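Local coordinates for DUF3298 domain-containing protein (Pseudomonas aeruginosa, PDB 4E72) that is of unknown function but is made with a signal sequence and a lipoprotein-type signature, suggesting a place in the cell envelope, at residues 182-191 / 203-213. Numbering follows the deposited sequence. Where two conformers were deposited one is given.
Sequences LTFGAVTLKY and HPELKIPYPRL
Strands 187-190 and 205-208 pair antiparallel as the middle and one outer strand of the small three-stranded sheet in the DUF3298 region. Val-187 with Ile-208 and Leu-189 with Leu-206 are the hydrogen-bonded pairs; Leu-189 N reaches Leu-206 O at 2.8 Å, and Tyr-191 N to Pro-204 O continues the pairing beyond the strands. One face of the sheet is aliphatic. CB of Leu-189 meets CB of Leu-206 at 3.8 Å, and Leu-189 also packs on helix 142-159, so branched apolar residues suit this side. The other face is polar, turned to strands 84-95 and 115-124. There the carboxylate of Glu-205 bridges two lysines: Lys-190 NZ lies 2.9 Å from OE2, on its anti lone pair, while Lys-207 NZ lies 3.0 Å from OE1. OE2 also forms a salt bridge with Arg-92 of strand 84-95. Lys-190 gets there by bending at chi2 (92°) and chi3. Lys-207 NZ also donates to Thr-188 OG1 (3.1 Å), which donates to Thr-183 OG1, and that in turn to Ala-186 O. Past Ile-208, the Tyr-210 side chain crosses that of Val-187 at about a right angle, Val-187 CG2 lying 3.5 Å from Tyr-210 CZ, and its OH donates in the carbonyl plane to Thr-183 O at 2.6 Å. The hydroxyls of Tyr-210, Thr-188 and Thr-183 thus grip the 183-186 turn, and the shared carboxylate probably offsets the positive charge gathered around it.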
# COMPACT_ATOMS: atom_id res chain seq x y z
N LEU A 182 -5.24 9.24 0.74
CA LEU A 182 -6.19 10.32 0.61
C LEU A 182 -7.32 9.86 -0.34
O LEU A 182 -7.47 10.38 -1.45
CB LEU A 182 -5.51 11.62 0.13
CG LEU A 182 -4.56 12.33 1.13
CD1 LEU A 182 -3.91 13.54 0.48
CD2 LEU A 182 -5.31 12.79 2.40
N THR A 183 -8.11 8.86 0.11
CA THR A 183 -9.23 8.34 -0.67
C THR A 183 -10.38 9.40 -0.64
O THR A 183 -10.35 10.35 0.17
CB THR A 183 -9.60 6.92 -0.21
OG1 THR A 183 -9.53 6.87 1.21
CG2 THR A 183 -8.66 5.87 -0.78
N PHE A 184 -11.28 9.32 -1.59
CA PHE A 184 -12.32 10.34 -1.77
C PHE A 184 -13.37 10.35 -0.64
O PHE A 184 -13.73 11.43 -0.19
CB PHE A 184 -13.00 10.19 -3.13
CG PHE A 184 -14.02 11.25 -3.46
CD1 PHE A 184 -13.64 12.43 -4.10
CD2 PHE A 184 -15.36 11.07 -3.16
CE1 PHE A 184 -14.58 13.43 -4.37
CE2 PHE A 184 -16.31 12.06 -3.44
CZ PHE A 184 -15.91 13.24 -4.05
N GLY A 185 -13.81 9.18 -0.18
CA GLY A 185 -14.88 9.08 0.81
C GLY A 185 -14.51 9.41 2.23
O GLY A 185 -15.33 9.94 2.98
N ALA A 186 -13.27 9.09 2.61
CA ALA A 186 -12.68 9.25 3.94
C ALA A 186 -11.18 9.04 3.82
O ALA A 186 -10.73 8.62 2.75
CB ALA A 186 -13.27 8.21 4.90
N VAL A 187 -10.41 9.37 4.86
CA VAL A 187 -8.98 9.05 4.81
C VAL A 187 -8.84 7.52 5.15
O VAL A 187 -9.37 7.06 6.17
CB VAL A 187 -8.14 9.99 5.71
CG1 VAL A 187 -6.73 9.43 5.98
CG2 VAL A 187 -8.02 11.37 5.07
N THR A 188 -8.18 6.75 4.28
CA THR A 188 -7.99 5.30 4.53
C THR A 188 -6.67 5.03 5.26
O THR A 188 -5.61 5.47 4.80
CB THR A 188 -8.08 4.50 3.22
OG1 THR A 188 -9.35 4.73 2.63
CG2 THR A 188 -7.88 2.98 3.42
N LEU A 189 -6.73 4.29 6.38
CA LEU A 189 -5.56 3.78 7.11
C LEU A 189 -5.53 2.28 6.90
O LEU A 189 -6.44 1.58 7.37
CB LEU A 189 -5.52 4.09 8.62
CG LEU A 189 -5.69 5.52 9.12
CD1 LEU A 189 -5.24 5.60 10.56
CD2 LEU A 189 -4.90 6.49 8.33
N LYS A 190 -4.54 1.80 6.16
CA LYS A 190 -4.42 0.38 5.85
C LYS A 190 -3.29 -0.25 6.68
O LYS A 190 -2.18 0.28 6.72
CB LYS A 190 -4.19 0.21 4.33
CG LYS A 190 -3.86 -1.21 3.90
CD LYS A 190 -5.08 -1.97 3.52
CE LYS A 190 -5.01 -2.41 2.09
NZ LYS A 190 -6.16 -3.29 1.77
N TYR A 191 -3.59 -1.38 7.32
CA TYR A 191 -2.69 -2.08 8.22
C TYR A 191 -2.11 -3.33 7.62
O TYR A 191 -2.78 -4.09 6.92
CB TYR A 191 -3.42 -2.43 9.54
CG TYR A 191 -3.53 -1.19 10.40
CD1 TYR A 191 -4.41 -0.16 10.06
CD2 TYR A 191 -2.67 -0.99 11.47
CE1 TYR A 191 -4.46 1.02 10.79
CE2 TYR A 191 -2.71 0.19 12.21
CZ TYR A 191 -3.59 1.21 11.85
OH TYR A 191 -3.60 2.40 12.53
N HIS A 203 -5.89 -7.37 5.81
CA HIS A 203 -5.30 -6.04 5.94
C HIS A 203 -6.37 -5.06 6.37
O HIS A 203 -7.05 -4.51 5.50
CB HIS A 203 -4.64 -5.65 4.60
CG HIS A 203 -3.46 -6.50 4.27
ND1 HIS A 203 -3.52 -7.49 3.30
CD2 HIS A 203 -2.22 -6.52 4.83
CE1 HIS A 203 -2.34 -8.08 3.31
NE2 HIS A 203 -1.51 -7.50 4.19
N PRO A 204 -6.59 -4.86 7.71
CA PRO A 204 -7.67 -3.96 8.15
C PRO A 204 -7.56 -2.55 7.59
O PRO A 204 -6.47 -1.99 7.47
CB PRO A 204 -7.55 -3.96 9.68
CG PRO A 204 -6.79 -5.20 10.02
CD PRO A 204 -5.88 -5.44 8.86
N GLU A 205 -8.72 -2.00 7.22
CA GLU A 205 -8.84 -0.63 6.71
C GLU A 205 -9.67 0.21 7.65
O GLU A 205 -10.85 -0.07 7.86
CB GLU A 205 -9.44 -0.57 5.29
CG GLU A 205 -8.45 -0.94 4.20
CD GLU A 205 -8.92 -0.75 2.76
OE1 GLU A 205 -9.95 -0.09 2.54
OE2 GLU A 205 -8.22 -1.25 1.85
N LEU A 206 -9.02 1.23 8.22
CA LEU A 206 -9.65 2.22 9.10
C LEU A 206 -10.04 3.41 8.25
O LEU A 206 -9.28 3.78 7.33
CB LEU A 206 -8.68 2.63 10.22
CG LEU A 206 -8.84 1.96 11.59
CD1 LEU A 206 -8.76 0.44 11.51
CD2 LEU A 206 -7.80 2.48 12.55
N LYS A 207 -11.21 4.00 8.53
CA LYS A 207 -11.67 5.15 7.77
C LYS A 207 -11.89 6.34 8.68
O LYS A 207 -12.72 6.26 9.61
CB LYS A 207 -12.96 4.84 6.98
CG LYS A 207 -12.93 3.56 6.16
CD LYS A 207 -12.21 3.71 4.83
CE LYS A 207 -12.11 2.37 4.14
NZ LYS A 207 -11.52 2.49 2.78
N ILE A 208 -11.17 7.44 8.43
CA ILE A 208 -11.40 8.67 9.19
C ILE A 208 -12.19 9.60 8.30
O ILE A 208 -11.67 10.01 7.26
CB ILE A 208 -10.16 9.39 9.76
CG1 ILE A 208 -9.22 8.44 10.55
CG2 ILE A 208 -10.60 10.59 10.62
CD1 ILE A 208 -7.77 8.91 10.53
N PRO A 209 -13.42 9.97 8.70
CA PRO A 209 -14.19 10.95 7.90
C PRO A 209 -13.47 12.30 7.82
O PRO A 209 -12.98 12.78 8.85
CB PRO A 209 -15.53 11.07 8.65
CG PRO A 209 -15.61 9.83 9.51
CD PRO A 209 -14.18 9.57 9.91
N TYR A 210 -13.43 12.93 6.63
CA TYR A 210 -12.81 14.27 6.47
C TYR A 210 -13.35 15.35 7.46
O TYR A 210 -12.52 16.12 7.95
CB TYR A 210 -12.91 14.78 5.02
CG TYR A 210 -11.90 14.09 4.13
CD1 TYR A 210 -10.59 14.54 4.04
CD2 TYR A 210 -12.24 12.93 3.44
CE1 TYR A 210 -9.66 13.90 3.22
CE2 TYR A 210 -11.32 12.28 2.62
CZ TYR A 210 -10.02 12.77 2.52
OH TYR A 210 -9.10 12.07 1.75
N PRO A 211 -14.64 15.39 7.91
CA PRO A 211 -15.03 16.43 8.89
C PRO A 211 -14.36 16.27 10.26
O PRO A 211 -14.32 17.23 11.03
CB PRO A 211 -16.55 16.29 8.99
CG PRO A 211 -16.96 15.59 7.74
CD PRO A 211 -15.82 14.62 7.48
N ARG A 212 -13.79 15.07 10.56
CA ARG A 212 -13.05 14.84 11.80
C ARG A 212 -11.61 15.36 11.66
O ARG A 212 -10.86 15.39 12.65
CB ARG A 212 -13.04 13.33 12.19
CG ARG A 212 -14.43 12.79 12.54
CD ARG A 212 -14.76 12.78 14.03
NE ARG A 212 -14.54 14.05 14.73
CZ ARG A 212 -15.38 15.08 14.73
NH1 ARG A 212 -16.51 15.02 14.03
NH2 ARG A 212 -15.09 16.18 15.40
N LEU A 213 -11.22 15.76 10.43
CA LEU A 213 -9.86 16.20 10.12
C LEU A 213 -9.72 17.70 9.80
O LEU A 213 -8.69 18.11 9.26
CB LEU A 213 -9.32 15.36 8.95
CG LEU A 213 -9.22 13.87 9.26
CD1 LEU A 213 -9.20 13.07 8.00
CD2 LEU A 213 -8.05 13.55 10.20
O HOH W 1 -15.58 11.66 4.92